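Local coordinates for putative uncharacterized protein (Singapore grouper iridovirus, PDB 3RJ2), which binds histone H3 and is otherwise of undefined function, at residues 107-115 with 124-132. Numbering follows the deposited sequence.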
loop_
_atom_site.group_PDB
_atom_site.type_symbol
_atom_site.label_atom_id
_atom_site.label_comp_id
_atom_site.label_asym_id
_atom_site.label_seq_id
_atom_site.Cartn_x
_atom_site.Cartn_y
_atom_site.Cartn_z
ATOM N N ASN A 107 9.096 -2.822 14.281
ATOM C CA ASN A 107 9.844 -1.564 14.477
ATOM C C ASN A 107 9.118 -0.384 13.854
ATOM O O ASN A 107 9.590 0.163 12.854
ATOM C CB ASN A 107 11.224 -1.622 13.812
ATOM C CG ASN A 107 12.010 -2.835 14.203
ATOM O OD1 ASN A 107 12.329 -3.028 15.372
ATOM N ND2 ASN A 107 12.349 -3.663 13.216
ATOM N N PRO A 108 7.983 0.027 14.437
ATOM C CA PRO A 108 7.187 1.035 13.757
ATOM C C PRO A 108 7.928 2.358 13.661
ATOM O O PRO A 108 7.580 3.211 12.827
ATOM C CB PRO A 108 5.949 1.151 14.632
ATOM C CG PRO A 108 6.348 0.632 15.933
ATOM C CD PRO A 108 7.385 -0.384 15.715
ATOM N N GLY A 109 8.956 2.504 14.500
ATOM C CA GLY A 109 9.866 3.653 14.456
ATOM C C GLY A 109 10.706 3.766 13.182
ATOM O O GLY A 109 11.288 4.822 12.924
ATOM N N ASP A 110 10.776 2.684 12.402
ATOM C CA ASP A 110 11.539 2.647 11.145
ATOM C C ASP A 110 10.766 3.263 9.952
ATOM O O ASP A 110 11.344 3.502 8.894
ATOM C CB ASP A 110 11.983 1.200 10.813
ATOM C CG ASP A 110 13.148 0.684 11.719
ATOM O OD1 ASP A 110 13.602 1.383 12.662
ATOM O OD2 ASP A 110 13.606 -0.456 11.486
ATOM N N VAL A 111 9.461 3.497 10.116
ATOM C CA VAL A 111 8.673 4.192 9.093
ATOM C C VAL A 111 8.938 5.686 9.201
ATOM O O VAL A 111 8.720 6.270 10.256
ATOM C CB VAL A 111 7.147 3.991 9.277
ATOM C CG1 VAL A 111 6.379 4.736 8.181
ATOM C CG2 VAL A 111 6.781 2.539 9.275
ATOM N N HIS A 112 9.396 6.309 8.120
ATOM C CA HIS A 112 9.599 7.763 8.134
ATOM C C HIS A 112 8.854 8.537 7.069
ATOM O O HIS A 112 8.958 9.763 7.011
ATOM C CB HIS A 112 11.091 8.128 8.116
ATOM C CG HIS A 112 11.754 7.966 9.450
ATOM N ND1 HIS A 112 13.080 7.621 9.587
ATOM C CD2 HIS A 112 11.258 8.067 10.706
ATOM C CE1 HIS A 112 13.377 7.536 10.870
ATOM N NE2 HIS A 112 12.287 7.797 11.570
ATOM N N MET A 113 8.093 7.829 6.245
ATOM C CA MET A 113 7.403 8.445 5.106
ATOM C C MET A 113 5.975 7.920 4.979
ATOM O O MET A 113 5.754 6.715 5.041
ATOM C CB MET A 113 8.187 8.140 3.827
ATOM C CG MET A 113 7.621 8.730 2.560
ATOM S SD MET A 113 7.740 10.522 2.438
ATOM C CE MET A 113 9.507 10.781 2.673
ATOM N N HIS A 114 5.016 8.837 4.833
ATOM C CA HIS A 114 3.663 8.494 4.421
ATOM C C HIS A 114 3.347 9.230 3.128
ATOM O O HIS A 114 3.392 10.465 3.080
ATOM C CB HIS A 114 2.626 8.819 5.509
ATOM C CG HIS A 114 1.201 8.691 5.052
ATOM N ND1 HIS A 114 0.636 7.484 4.688
ATOM C CD2 HIS A 114 0.225 9.621 4.901
ATOM C CE1 HIS A 114 -0.621 7.676 4.337
ATOM N NE2 HIS A 114 -0.897 8.963 4.462
ATOM N N TYR A 115 3.040 8.472 2.082
ATOM C CA TYR A 115 2.617 9.059 0.819
ATOM C C TYR A 115 1.100 9.158 0.765
ATOM O O TYR A 115 0.406 8.151 0.813
ATOM C CB TYR A 115 3.121 8.240 -0.372
ATOM C CG TYR A 115 4.622 8.233 -0.559
ATOM C CD1 TYR A 115 5.312 9.388 -0.942
ATOM C CD2 TYR A 115 5.352 7.065 -0.381
ATOM C CE1 TYR A 115 6.699 9.376 -1.130
ATOM C CE2 TYR A 115 6.741 7.037 -0.568
ATOM C CZ TYR A 115 7.405 8.199 -0.943
ATOM O OH TYR A 115 8.774 8.177 -1.124
ATOM N N ARG A 124 7.064 11.732 8.733
ATOM C CA ARG A 124 6.651 11.515 10.102
ATOM C C ARG A 124 7.094 10.159 10.609
ATOM O O ARG A 124 7.346 9.247 9.832
ATOM C CB ARG A 124 5.127 11.670 10.254
ATOM C CG ARG A 124 4.282 10.753 9.369
ATOM C CD ARG A 124 2.870 10.623 9.923
ATOM N NE ARG A 124 2.872 10.061 11.280
ATOM C CZ ARG A 124 1.860 10.144 12.139
ATOM N NH1 ARG A 124 0.735 10.769 11.809
ATOM N NH2 ARG A 124 1.980 9.613 13.343
ATOM N N SER A 125 7.170 10.050 11.928
ATOM C CA SER A 125 7.386 8.781 12.586
ATOM C C SER A 125 6.080 8.313 13.243
ATOM O O SER A 125 5.131 9.088 13.398
ATOM C CB SER A 125 8.497 8.919 13.621
ATOM O OG SER A 125 9.293 7.743 13.665
ATOM N N TYR A 126 6.039 7.046 13.620
ATOM C CA TYR A 126 4.865 6.437 14.197
ATOM C C TYR A 126 5.301 5.669 15.417
ATOM O O TYR A 126 6.224 4.869 15.332
ATOM C CB TYR A 126 4.253 5.425 13.221
ATOM C CG TYR A 126 3.596 6.028 12.009
ATOM C CD1 TYR A 126 2.231 6.263 11.991
ATOM C CD2 TYR A 126 4.339 6.345 10.870
ATOM C CE1 TYR A 126 1.606 6.820 10.881
ATOM C CE2 TYR A 126 3.721 6.906 9.742
ATOM C CZ TYR A 126 2.352 7.136 9.766
ATOM O OH TYR A 126 1.721 7.682 8.680
ATOM N N ASP A 127 4.633 5.894 16.546
ATOM C CA ASP A 127 4.789 4.970 17.664
ATOM C C ASP A 127 3.900 3.747 17.454
ATOM O O ASP A 127 3.161 3.682 16.471
ATOM C CB ASP A 127 4.631 5.656 19.041
ATOM C CG ASP A 127 3.209 6.107 19.353
ATOM O OD1 ASP A 127 2.220 5.625 18.747
ATOM O OD2 ASP A 127 3.083 6.949 20.267
ATOM N N ALA A 128 3.980 2.778 18.365
ATOM C CA ALA A 128 3.231 1.533 18.232
ATOM C C ALA A 128 1.737 1.788 18.019
ATOM O O ALA A 128 1.122 1.120 17.185
ATOM C CB ALA A 128 3.454 0.621 19.455
ATOM N N ALA A 129 1.178 2.745 18.773
ATOM C CA ALA A 129 -0.258 3.075 18.728
ATOM C C ALA A 129 -0.685 3.765 17.432
ATOM O O ALA A 129 -1.712 3.423 16.857
ATOM C CB ALA A 129 -0.661 3.929 19.933
ATOM N N GLU A 130 0.103 4.733 16.988
ATOM C CA GLU A 130 -0.159 5.429 15.721
ATOM C C GLU A 130 -0.013 4.465 14.538
ATOM O O GLU A 130 -0.750 4.548 13.560
ATOM C CB GLU A 130 0.799 6.609 15.559
ATOM C CG GLU A 130 0.628 7.709 16.620
ATOM C CD GLU A 130 1.739 8.764 16.590
ATOM O OE1 GLU A 130 2.919 8.410 16.345
ATOM O OE2 GLU A 130 1.429 9.954 16.823
ATOM N N PHE A 131 0.937 3.540 14.641
ATOM C CA PHE A 131 1.155 2.567 13.590
ATOM C C PHE A 131 -0.028 1.621 13.544
ATOM O O PHE A 131 -0.586 1.397 12.480
ATOM C CB PHE A 131 2.456 1.786 13.801
ATOM C CG PHE A 131 2.775 0.842 12.681
ATOM C CD1 PHE A 131 3.532 1.266 11.593
ATOM C CD2 PHE A 131 2.303 -0.459 12.700
ATOM C CE1 PHE A 131 3.828 0.399 10.549
ATOM C CE2 PHE A 131 2.585 -1.336 11.663
ATOM C CZ PHE A 131 3.359 -0.910 10.586
ATOM N N ALA A 132 -0.401 1.058 14.693
ATOM C CA ALA A 132 -1.544 0.137 14.763
ATOM C C ALA A 132 -2.831 0.737 14.184
ATOM O O ALA A 132 -3.593 0.053 13.476
ATOM C CB ALA A 132 -1.779 -0.297 16.177
#
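Tyr126 lies against Val111 and reaches on to His114, and its side chain can be followed outward. CB starts 4.0 Å from Pro108 O; CG stands anti to the carbonyl carbon (chi1 -71°), which carries the ring along the strand. There CD2 meets Val111 CG1 at 3.7 Å, and the tip, OH, comes 3.5 Å from His114 CB. A long aromatic suits this place because its ring packs on apolar groups while its hydroxyl reaches the CB of His114. Arg124 sets NE over one face of the Tyr126 ring, offset toward its rim, while NE and NH2 both grip Ser125 O and NH2 forms a salt bridge with Glu130 OE1, a cation fitted to two acceptors at once. Branched Val111 serves two rings: its other methyl, CG2, touches the edge of Phe131 at CE1, 3.9 Å away. Compact Pro108 sets CB against Phe131 CB at 3.6 Å. The single hydrogen bond between the segments, Arg124 N to His112 O (3.2 Å), continues the pairing of strands 111-116 and 120-123. Asp127 OD1 accepts from Glu130 N at 2.9 Å, and Glu130 OE1 from Asp127 N: a capping box starting the C-terminal helix, which packs beside the edge hairpin of the mixed sheet.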